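Local coordinates for protein luciferase-like enzymeAMP-CoA-ligase (Zophobas atratus, PDB 4W8O) that probably binds ATP and joins a carboxylic acid to coenzyme A through an acyl-adenylate, as a luciferase-like member of the AMP-binding enzyme family, at residues K315-F320 / F333-D338. Residues are numbered along the deposited sequence; the frame is centred on the assembly and turned at random.
Sequences KAQVLF and FHPEDD
With CG beside the backbone N and anti to the carbonyl carbon (chi1 -73°), and the chain extended beyond it, Q317 carries its amide across to P335. Here, in the mixed sheet of this AMP-binding (ANL) fold, strand 317-324 and the antiparallel strand 328-332 form a beta hairpin, and the chain leaving it packs beside the start of the first strand. NE2 of Q317 donates to O of P335 at 2.8 Å, nearly straight at 167°; the acceptor lies in the amide plane, while the donor is tilted 20° from the carbonyl plane. The same amide lays OE1 3.3 Å from CB of P335, the two side chains crossing at about a right angle. Glutamine suits the place by being long enough to span the gap and able to donate to a backbone carbonyl; an alanine here would probably leave O of P335 without this donor and open a gap beside the proline ring. Apolar L319 fits its buried site: CD2 lies 3.7 Å from O of F333, and CD1 meets CG of P335 at 4.2 Å. I342 of helix 339-342 also touches Q317, L319 and F333. The proline, its phi held by the ring, suits the start of a short run of helical backbone angles, and D338 N donates to H334 O. At the hairpin side, one water donates to O of F320 and accepts from N of F333, 2.8 Å from the water oxygen.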
loop_
_atom_site.group_PDB
_atom_site.type_symbol
_atom_site.label_atom_id
_atom_site.label_comp_id
_atom_site.label_asym_id
_atom_site.label_seq_id
_atom_site.Cartn_x
_atom_site.Cartn_y
_atom_site.Cartn_z
ATOM N N LYS A 315 -15.398 19.591 -8.232
ATOM C CA LYS A 315 -15.701 18.432 -9.091
ATOM C C LYS A 315 -15.296 17.085 -8.465
ATOM O O LYS A 315 -15.517 16.037 -9.065
ATOM C CB LYS A 315 -15.038 18.581 -10.475
ATOM C CG LYS A 315 -15.805 19.456 -11.468
ATOM C CD LYS A 315 -15.520 20.936 -11.257
ATOM C CE LYS A 315 -16.275 21.814 -12.244
ATOM N NZ LYS A 315 -15.873 21.561 -13.656
ATOM N N ALA A 316 -14.722 17.106 -7.266
ATOM C CA ALA A 316 -14.250 15.883 -6.617
ATOM C C ALA A 316 -15.152 15.438 -5.474
ATOM O O ALA A 316 -15.971 16.202 -4.980
ATOM C CB ALA A 316 -12.837 16.088 -6.098
ATOM N N GLN A 317 -14.991 14.185 -5.071
ATOM C CA GLN A 317 -15.506 13.701 -3.796
ATOM C C GLN A 317 -14.326 13.487 -2.845
ATOM O O GLN A 317 -13.221 13.163 -3.288
ATOM C CB GLN A 317 -16.261 12.385 -3.989
ATOM C CG GLN A 317 -17.617 12.530 -4.659
ATOM C CD GLN A 317 -18.197 11.193 -5.097
ATOM O OE1 GLN A 317 -17.506 10.383 -5.713
ATOM N NE2 GLN A 317 -19.469 10.955 -4.780
ATOM N N VAL A 318 -14.558 13.682 -1.548
ATOM C CA VAL A 318 -13.580 13.339 -0.524
ATOM C C VAL A 318 -13.967 11.997 0.092
ATOM O O VAL A 318 -15.063 11.856 0.635
ATOM C CB VAL A 318 -13.507 14.402 0.596
ATOM C CG1 VAL A 318 -12.546 13.954 1.694
ATOM C CG2 VAL A 318 -13.081 15.755 0.039
ATOM N N LEU A 319 -13.068 11.019 0.015
ATOM C CA LEU A 319 -13.357 9.673 0.504
ATOM C C LEU A 319 -12.451 9.318 1.676
ATOM O O LEU A 319 -11.261 9.057 1.495
ATOM C CB LEU A 319 -13.195 8.644 -0.619
ATOM C CG LEU A 319 -14.143 8.754 -1.819
ATOM C CD1 LEU A 319 -13.878 7.618 -2.800
ATOM C CD2 LEU A 319 -15.605 8.751 -1.396
ATOM N N PHE A 320 -13.033 9.318 2.875
ATOM C CA PHE A 320 -12.334 8.956 4.092
ATOM C C PHE A 320 -12.535 7.471 4.326
ATOM O O PHE A 320 -13.660 7.035 4.542
ATOM C CB PHE A 320 -12.889 9.763 5.274
ATOM C CG PHE A 320 -12.132 9.568 6.562
ATOM C CD1 PHE A 320 -12.345 8.444 7.352
ATOM C CD2 PHE A 320 -11.222 10.515 6.997
ATOM C CE1 PHE A 320 -11.649 8.269 8.537
ATOM C CE2 PHE A 320 -10.537 10.349 8.182
ATOM C CZ PHE A 320 -10.751 9.227 8.955
ATOM N N PHE A 333 -16.727 4.761 1.405
ATOM C CA PHE A 333 -17.939 4.983 0.601
ATOM C C PHE A 333 -17.661 4.759 -0.885
ATOM O O PHE A 333 -16.648 5.223 -1.416
ATOM C CB PHE A 333 -18.488 6.403 0.785
ATOM C CG PHE A 333 -19.252 6.606 2.063
ATOM C CD1 PHE A 333 -20.344 5.804 2.375
ATOM C CD2 PHE A 333 -18.904 7.630 2.939
ATOM C CE1 PHE A 333 -21.060 6.001 3.546
ATOM C CE2 PHE A 333 -19.618 7.830 4.115
ATOM C CZ PHE A 333 -20.698 7.012 4.418
ATOM N N HIS A 334 -18.563 4.042 -1.548
ATOM C CA HIS A 334 -18.528 3.916 -3.000
ATOM C C HIS A 334 -18.894 5.270 -3.645
ATOM O O HIS A 334 -19.900 5.878 -3.269
ATOM C CB HIS A 334 -19.501 2.831 -3.458
ATOM C CG HIS A 334 -19.311 2.419 -4.883
ATOM N ND1 HIS A 334 -19.724 3.200 -5.937
ATOM C CD2 HIS A 334 -18.737 1.322 -5.429
ATOM C CE1 HIS A 334 -19.428 2.598 -7.074
ATOM N NE2 HIS A 334 -18.823 1.458 -6.794
ATOM N N PRO A 335 -18.084 5.748 -4.613
ATOM C CA PRO A 335 -18.300 7.084 -5.190
ATOM C C PRO A 335 -19.706 7.328 -5.743
ATOM O O PRO A 335 -20.300 8.361 -5.447
ATOM C CB PRO A 335 -17.269 7.155 -6.324
ATOM C CG PRO A 335 -16.208 6.201 -5.933
ATOM C CD PRO A 335 -16.906 5.090 -5.206
ATOM N N GLU A 336 -20.209 6.400 -6.552
ATOM C CA GLU A 336 -21.551 6.515 -7.141
ATOM C C GLU A 336 -22.681 5.979 -6.243
ATOM O O GLU A 336 -23.605 6.721 -5.904
ATOM C CB GLU A 336 -21.590 5.813 -8.496
ATOM C CG GLU A 336 -22.750 6.254 -9.375
ATOM C CD GLU A 336 -23.222 5.162 -10.311
ATOM O OE1 GLU A 336 -23.726 4.132 -9.814
ATOM O OE2 GLU A 336 -23.104 5.339 -11.541
ATOM N N ASP A 337 -22.611 4.697 -5.880
ATOM C CA ASP A 337 -23.636 4.040 -5.047
ATOM C C ASP A 337 -23.917 4.743 -3.715
ATOM O O ASP A 337 -25.051 4.723 -3.245
ATOM C CB ASP A 337 -23.252 2.583 -4.741
ATOM C CG ASP A 337 -22.983 1.756 -5.992
ATOM O OD1 ASP A 337 -23.548 2.057 -7.060
ATOM O OD2 ASP A 337 -22.191 0.799 -5.900
ATOM N N ASP A 338 -22.889 5.331 -3.101
ATOM C CA ASP A 338 -23.041 6.027 -1.813
ATOM C C ASP A 338 -22.963 7.563 -1.923
ATOM O O ASP A 338 -22.756 8.248 -0.914
ATOM C CB ASP A 338 -21.982 5.526 -0.808
ATOM C CG ASP A 338 -22.095 4.033 -0.517
ATOM O OD1 ASP A 338 -23.222 3.502 -0.525
ATOM O OD2 ASP A 338 -21.053 3.389 -0.269
HETATM O O HOH W 1 -15.506 7.098 2.272
#